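Local coordinates for protein L-Ribose isomerase (Acinetobacter, PDB 4Q0S) that catalyses the isomerisation of L-ribose, a non-natural aldose sugar, probably to the ketose L-ribulose and probably at the metal site of its cupin barrel, at residues I17-R20 with E21-E24; V165-K169 with G170-S174. All coordinates share one frame; numbering follows the deposited sequence.

Contact 1: residues I17-R20 with E21-E24; sequences ITRR and EYDE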
ATOM      1  N   ILE A  17     -29.669 -13.372   2.300  1.00 39.00           N
ATOM      2  CA  ILE A  17     -28.639 -13.213   1.288  1.00 37.13           C
ATOM      3  C   ILE A  17     -28.141 -14.603   0.903  1.00 36.16           C
ATOM      4  O   ILE A  17     -27.899 -15.441   1.770  1.00 36.37           O
ATOM      5  CB  ILE A  17     -27.475 -12.349   1.840  1.00 36.36           C
ATOM      6  CG1 ILE A  17     -26.344 -12.260   0.817  1.00 35.90           C
ATOM      7  CG2 ILE A  17     -26.970 -12.929   3.147  1.00 35.18           C
ATOM      8  CD1 ILE A  17     -25.213 -11.346   1.251  1.00 35.93           C
ATOM      9  N   THR A  18     -28.008 -14.857  -0.394  1.00 35.59           N
ATOM     10  CA  THR A  18     -27.541 -16.162  -0.844  1.00 34.04           C
ATOM     11  C   THR A  18     -26.096 -16.369  -0.422  1.00 33.61           C
ATOM     12  O   THR A  18     -25.359 -15.405  -0.213  1.00 32.80           O
ATOM     13  CB  THR A  18     -27.622 -16.301  -2.376  1.00 34.87           C
ATOM     14  OG1 THR A  18     -26.620 -15.482  -2.992  1.00 31.45           O
ATOM     15  CG2 THR A  18     -29.000 -15.881  -2.873  1.00 30.08           C
ATOM     16  N   ARG A  19     -25.696 -17.628  -0.285  1.00 31.63           N
ATOM     17  CA  ARG A  19     -24.332 -17.954   0.093  1.00 32.71           C
ATOM     18  C   ARG A  19     -23.362 -17.334  -0.905  1.00 32.31           C
ATOM     19  O   ARG A  19     -22.300 -16.854  -0.527  1.00 32.85           O
ATOM     20  CB  ARG A  19     -24.140 -19.474   0.144  1.00 32.82           C
ATOM     21  CG  ARG A  19     -22.691 -19.925   0.263  1.00 33.47           C
ATOM     22  CD  ARG A  19     -21.972 -19.261   1.429  1.00 34.51           C
ATOM     23  NE  ARG A  19     -22.531 -19.628   2.728  1.00 34.93           N
ATOM     24  CZ  ARG A  19     -22.071 -19.166   3.886  1.00 35.25           C
ATOM     25  NH1 ARG A  19     -22.629 -19.546   5.028  1.00 33.78           N
ATOM     26  NH2 ARG A  19     -21.049 -18.318   3.901  1.00 33.93           N
ATOM     27  N   ARG A  20     -23.733 -17.329  -2.180  1.00 32.46           N
ATOM     28  CA  ARG A  20     -22.861 -16.746  -3.190  1.00 32.36           C
ATOM     29  C   ARG A  20     -22.732 -15.230  -3.011  1.00 31.83           C
ATOM     30  O   ARG A  20     -21.633 -14.678  -3.093  1.00 31.95           O
ATOM     31  CB  ARG A  20     -23.372 -17.059  -4.596  1.00 30.51           C
ATOM     32  CG  ARG A  20     -22.522 -16.430  -5.693  1.00 29.64           C
ATOM     33  CD  ARG A  20     -23.063 -16.745  -7.066  1.00 27.77           C
ATOM     34  NE  ARG A  20     -22.443 -15.926  -8.099  1.00 26.02           N
ATOM     35  CZ  ARG A  20     -22.683 -16.065  -9.399  1.00 29.54           C
ATOM     36  NH1 ARG A  20     -23.528 -16.998  -9.818  1.00 30.95           N
ATOM     37  NH2 ARG A  20     -22.096 -15.263 -10.280  1.00 27.72           N
ATOM     38  N   GLU A  21     -23.848 -14.550  -2.768  1.00 32.05           N
ATOM     39  CA  GLU A  21     -23.787 -13.105  -2.582  1.00 31.05           C
ATOM     40  C   GLU A  21     -22.952 -12.787  -1.347  1.00 29.80           C
ATOM     41  O   GLU A  21     -22.136 -11.866  -1.365  1.00 29.57           O
ATOM     42  CB  GLU A  21     -25.186 -12.507  -2.420  1.00 30.26           C
ATOM     43  CG  GLU A  21     -26.099 -12.661  -3.628  1.00 30.78           C
ATOM     44  CD  GLU A  21     -27.508 -12.174  -3.333  1.00 32.54           C
ATOM     45  OE1 GLU A  21     -27.997 -12.456  -2.216  1.00 31.97           O
ATOM     46  OE2 GLU A  21     -28.124 -11.524  -4.205  1.00 27.66           O
ATOM     47  N   TYR A  22     -23.142 -13.563  -0.283  1.00 28.51           N
ATOM     48  CA  TYR A  22     -22.406 -13.334   0.947  1.00 28.63           C
ATOM     49  C   TYR A  22     -20.904 -13.472   0.759  1.00 28.90           C
ATOM     50  O   TYR A  22     -20.140 -12.559   1.075  1.00 29.23           O
ATOM     51  CB  TYR A  22     -22.845 -14.299   2.045  1.00 28.20           C
ATOM     52  CG  TYR A  22     -22.229 -13.935   3.372  1.00 28.34           C
ATOM     53  CD1 TYR A  22     -22.773 -12.918   4.150  1.00 28.10           C
ATOM     54  CD2 TYR A  22     -21.056 -14.549   3.812  1.00 27.81           C
ATOM     55  CE1 TYR A  22     -22.163 -12.517   5.336  1.00 29.33           C
ATOM     56  CE2 TYR A  22     -20.436 -14.156   4.993  1.00 27.81           C
ATOM     57  CZ  TYR A  22     -20.996 -13.139   5.751  1.00 29.76           C
ATOM     58  OH  TYR A  22     -20.401 -12.751   6.928  1.00 30.46           O
ATOM     59  N   ASP A  23     -20.481 -14.626   0.257  1.00 29.23           N
ATOM     60  CA  ASP A  23     -19.064 -14.876   0.035  1.00 29.94           C
ATOM     61  C   ASP A  23     -18.392 -13.877  -0.897  1.00 28.93           C
ATOM     62  O   ASP A  23     -17.325 -13.354  -0.577  1.00 29.52           O
ATOM     63  CB  ASP A  23     -18.854 -16.293  -0.492  1.00 28.28           C
ATOM     64  CG  ASP A  23     -18.967 -17.331   0.597  1.00 31.35           C
ATOM     65  OD1 ASP A  23     -19.457 -16.989   1.693  1.00 32.96           O
ATOM     66  OD2 ASP A  23     -18.573 -18.491   0.362  1.00 32.02           O
ATOM     67  N   GLU A  24     -18.997 -13.605  -2.047  1.00 27.90           N
ATOM     68  CA  GLU A  24     -18.380 -12.666  -2.976  1.00 28.43           C
ATOM     69  C   GLU A  24     -18.223 -11.302  -2.301  1.00 29.00           C
ATOM     70  O   GLU A  24     -17.212 -10.623  -2.479  1.00 27.41           O
ATOM     71  CB  GLU A  24     -19.212 -12.546  -4.259  1.00 27.79           C
ATOM     72  CG  GLU A  24     -19.452 -13.884  -4.952  1.00 30.39           C
ATOM     73  CD  GLU A  24     -20.037 -13.743  -6.343  1.00 30.76           C
ATOM     74  OE1 GLU A  24     -20.786 -12.770  -6.584  1.00 27.35           O
ATOM     75  OE2 GLU A  24     -19.759 -14.618  -7.196  1.00 31.54           O
TER
HETATM   76  O   HOH W   1     -21.639 -12.618  -8.989  1.00 23.43           O

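Contact 2: residues V165-K169 with G170-S174; sequences VALPK and GRESS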
ATOM      1  N   VAL A 165     -28.855  14.004   0.536  1.00 38.79           N
ATOM      2  CA  VAL A 165     -28.406  12.750   1.123  1.00 35.29           C
ATOM      3  C   VAL A 165     -29.570  11.761   1.111  1.00 36.40           C
ATOM      4  O   VAL A 165     -30.550  11.937   1.834  1.00 34.92           O
ATOM      5  CB  VAL A 165     -27.913  12.952   2.573  1.00 34.86           C
ATOM      6  CG1 VAL A 165     -27.581  11.608   3.212  1.00 30.89           C
ATOM      7  CG2 VAL A 165     -26.683  13.855   2.582  1.00 33.57           C
ATOM      8  N   ALA A 166     -29.462  10.729   0.278  1.00 33.98           N
ATOM      9  CA  ALA A 166     -30.504   9.713   0.177  1.00 33.84           C
ATOM     10  C   ALA A 166     -30.414   8.749   1.352  1.00 33.52           C
ATOM     11  O   ALA A 166     -29.393   8.093   1.552  1.00 35.25           O
ATOM     12  CB  ALA A 166     -30.371   8.945  -1.139  1.00 31.90           C
ATOM     13  N   LEU A 167     -31.488   8.671   2.127  1.00 33.72           N
ATOM     14  CA  LEU A 167     -31.544   7.795   3.286  1.00 31.99           C
ATOM     15  C   LEU A 167     -32.355   6.542   2.955  1.00 33.09           C
ATOM     16  O   LEU A 167     -33.176   6.546   2.038  1.00 33.35           O
ATOM     17  CB  LEU A 167     -32.181   8.539   4.464  1.00 32.23           C
ATOM     18  CG  LEU A 167     -31.428   9.765   4.986  1.00 31.95           C
ATOM     19  CD1 LEU A 167     -32.237  10.442   6.089  1.00 29.04           C
ATOM     20  CD2 LEU A 167     -30.066   9.337   5.518  1.00 29.00           C
ATOM     21  N   PRO A 168     -32.129   5.448   3.696  1.00 33.42           N
ATOM     22  CA  PRO A 168     -32.872   4.212   3.430  1.00 33.49           C
ATOM     23  C   PRO A 168     -34.382   4.412   3.594  1.00 35.45           C
ATOM     24  O   PRO A 168     -34.832   5.115   4.506  1.00 32.18           O
ATOM     25  CB  PRO A 168     -32.307   3.235   4.466  1.00 33.27           C
ATOM     26  CG  PRO A 168     -30.918   3.771   4.732  1.00 31.61           C
ATOM     27  CD  PRO A 168     -31.146   5.256   4.776  1.00 31.89           C
ATOM     28  N   LYS A 169     -35.155   3.791   2.709  1.00 36.35           N
ATOM     29  CA  LYS A 169     -36.608   3.895   2.766  1.00 38.13           C
ATOM     30  C   LYS A 169     -37.116   3.288   4.063  1.00 36.62           C
ATOM     31  O   LYS A 169     -36.803   2.141   4.386  1.00 35.94           O
ATOM     32  CB  LYS A 169     -37.249   3.165   1.582  1.00 41.39           C
ATOM     33  CG  LYS A 169     -36.836   3.684   0.216  1.00 45.72           C
ATOM     34  CD  LYS A 169     -37.227   5.142   0.024  1.00 50.52           C
ATOM     35  CE  LYS A 169     -36.941   5.595  -1.398  1.00 52.08           C
ATOM     36  NZ  LYS A 169     -35.531   5.295  -1.789  1.00 54.29           N
ATOM     37  N   GLY A 170     -37.902   4.060   4.803  1.00 36.70           N
ATOM     38  CA  GLY A 170     -38.443   3.570   6.057  1.00 35.57           C
ATOM     39  C   GLY A 170     -37.488   3.709   7.227  1.00 36.68           C
ATOM     40  O   GLY A 170     -37.769   3.220   8.319  1.00 37.90           O
ATOM     41  N   ARG A 171     -36.358   4.373   7.004  1.00 35.95           N
ATOM     42  CA  ARG A 171     -35.361   4.570   8.056  1.00 37.02           C
ATOM     43  C   ARG A 171     -35.009   6.053   8.174  1.00 37.25           C
ATOM     44  O   ARG A 171     -34.221   6.444   9.034  1.00 37.75           O
ATOM     45  CB  ARG A 171     -34.078   3.785   7.728  1.00 37.16           C
ATOM     46  CG  ARG A 171     -34.248   2.277   7.582  1.00 36.41           C
ATOM     47  CD  ARG A 171     -34.501   1.611   8.922  1.00 35.35           C
ATOM     48  NE  ARG A 171     -34.727   0.176   8.783  1.00 37.90           N
ATOM     49  CZ  ARG A 171     -33.785  -0.755   8.888  1.00 40.12           C
ATOM     50  NH1 ARG A 171     -32.531  -0.415   9.140  1.00 40.64           N
ATOM     51  NH2 ARG A 171     -34.099  -2.036   8.750  1.00 39.48           N
ATOM     52  N   GLU A 172     -35.597   6.874   7.309  1.00 37.41           N
ATOM     53  CA  GLU A 172     -35.306   8.300   7.298  1.00 37.90           C
ATOM     54  C   GLU A 172     -35.320   8.983   8.660  1.00 37.55           C
ATOM     55  O   GLU A 172     -34.331   9.602   9.059  1.00 37.32           O
ATOM     56  CB  GLU A 172     -36.263   9.035   6.354  1.00 39.01           C
ATOM     57  CG  GLU A 172     -36.155   8.594   4.903  1.00 40.08           C
ATOM     58  CD  GLU A 172     -37.154   7.514   4.545  1.00 40.31           C
ATOM     59  OE1 GLU A 172     -37.500   6.708   5.433  1.00 39.92           O
ATOM     60  OE2 GLU A 172     -37.587   7.468   3.372  1.00 40.44           O
ATOM     61  N   SER A 173     -36.433   8.865   9.375  1.00 37.21           N
ATOM     62  CA  SER A 173     -36.576   9.507  10.677  1.00 34.29           C
ATOM     63  C   SER A 173     -35.531   9.105  11.714  1.00 33.78           C
ATOM     64  O   SER A 173     -35.293   9.843  12.670  1.00 32.80           O
ATOM     65  CB  SER A 173     -37.978   9.247  11.238  1.00 34.59           C
ATOM     66  OG  SER A 173     -38.178   7.873  11.502  1.00 35.07           O
ATOM     67  N   SER A 174     -34.902   7.948  11.537  1.00 31.30           N
ATOM     68  CA  SER A 174     -33.899   7.512  12.502  1.00 29.32           C
ATOM     69  C   SER A 174     -32.679   8.434  12.483  1.00 28.44           C
ATOM     70  O   SER A 174     -31.883   8.442  13.423  1.00 26.28           O
ATOM     71  CB  SER A 174     -33.466   6.069  12.213  1.00 32.82           C
ATOM     72  OG  SER A 174     -32.757   5.976  10.989  1.00 30.22           O
TER

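Contact 1: residues I17-R20 with E21-E24
Ile-17 packs beside the first turn of helix 19-35. Its CG1 lies 3.4 Å from Glu-21 CB. CG1 is anti to the backbone N (chi1 176°), and the extended chain carries CD1 to the edge of the Tyr-22 ring and to Tyr-22 CB, 3.9 Å away. Thr-18 is the N-cap, and with Glu-21 it forms a capping box. Thr-18 OG1 accepts from Glu-21 N at 2.9 Å. In return, Thr-18 N donates to Glu-21 OE1 at 3.0 Å, meeting the carboxylate on its anti side. Two amides at the helix start are thus satisfied by side chains, and the negative carboxylate probably also interacts favourably with the positive end of the helix dipole. Thr-18 O starts the i to i+4 bonds by accepting from Tyr-22 N. Arg-19 bends at chi2 and chi3, which turns its guanidinium toward Asp-23. NH2 then reaches Asp-23 OD1 at 3.0 Å, within the guanidinium plane and on the syn side of the carboxylate. Arg-20 stays extended. Its NE forms a salt bridge with Glu-24 OE2 at 3.1 Å, coming from above the carboxylate plane, and a water joins Arg-20 NH2 to Glu-24 OE1. Arg-19 also forms a salt bridge with Asp-47, and Glu-21 one with Arg-14; Tyr-22 OH hydrogen-bonds to Asn-46 O and to Gly-50 N at the start of strand 50-52. Arg-20 hydrogen-bonds to Phe-61 O of the second subunit and, with Glu-21, forms reciprocal salt bridges to that subunit's Glu-21 and Arg-20. The helix start therefore sits between the C-terminal residues Thr-257 to Ser-260, helix 60-63 and a subunit interface.

Contact 2: residues V165-K169 with G170-S174
Pro-168 and Arg-171 face each other across a type II beta turn. Arg-171 N donates to Pro-168 O at 3.0 Å, from above the carbonyl plane. Lys-169 and Gly-170 are the two corner residues, and Gly-170 takes the positive phi (83°) of the second corner. The ring carbon Pro-168 CB lies 3.8 Å from Arg-171 CB and just as near its CG. Arg-171 then bends at chi2 (-72°), and its guanidinium leaves the turn for Glu-72, Asp-56 and Phe-53 O. Glu-172 curls the other way. Its bend at chi2 brings the carboxylate back against the turn, near Pro-168 O and Gly-170 N, where OE1 takes a weak bond from Gly-170 N at 2.8 Å. Alongside, Leu-167 CB lies 4.0 Å from Glu-172 CG, and Leu-167 CD1 rests near Glu-172 O. Lys-169 crosses Glu-172 at an angle, but NZ stays 6.0 Å from OE2, so the two form no salt bridge. Glu-172 OE1 is also 3.2 Å from Pro-168 O, and both are acceptors. This is an unfavourable pairing that the Gly-170 N-H may partly offset, and it could raise the proton affinity of the carboxylate.

How the contacts relate
Both contacts are local, and neither closes a long loop. They follow each other in series along the chain, without nesting or crossing. Contact 1 comes first, where the N-terminal residues enter helix 19-35. The chain then runs through much of the barrel before contact 2, which turns the loop between strands 132-137 and 180-185. Their centres are 25 Å apart, and their nearest atoms are about 14 Å apart. Contact 1 ties the helix to residues 46-50, the C-terminal tail and a second subunit. Contact 2 reaches back to Phe-53, Asp-56 and Glu-72, earlier in the chain, and packs on strand 113-118, which carries the cobalt ligand His-117.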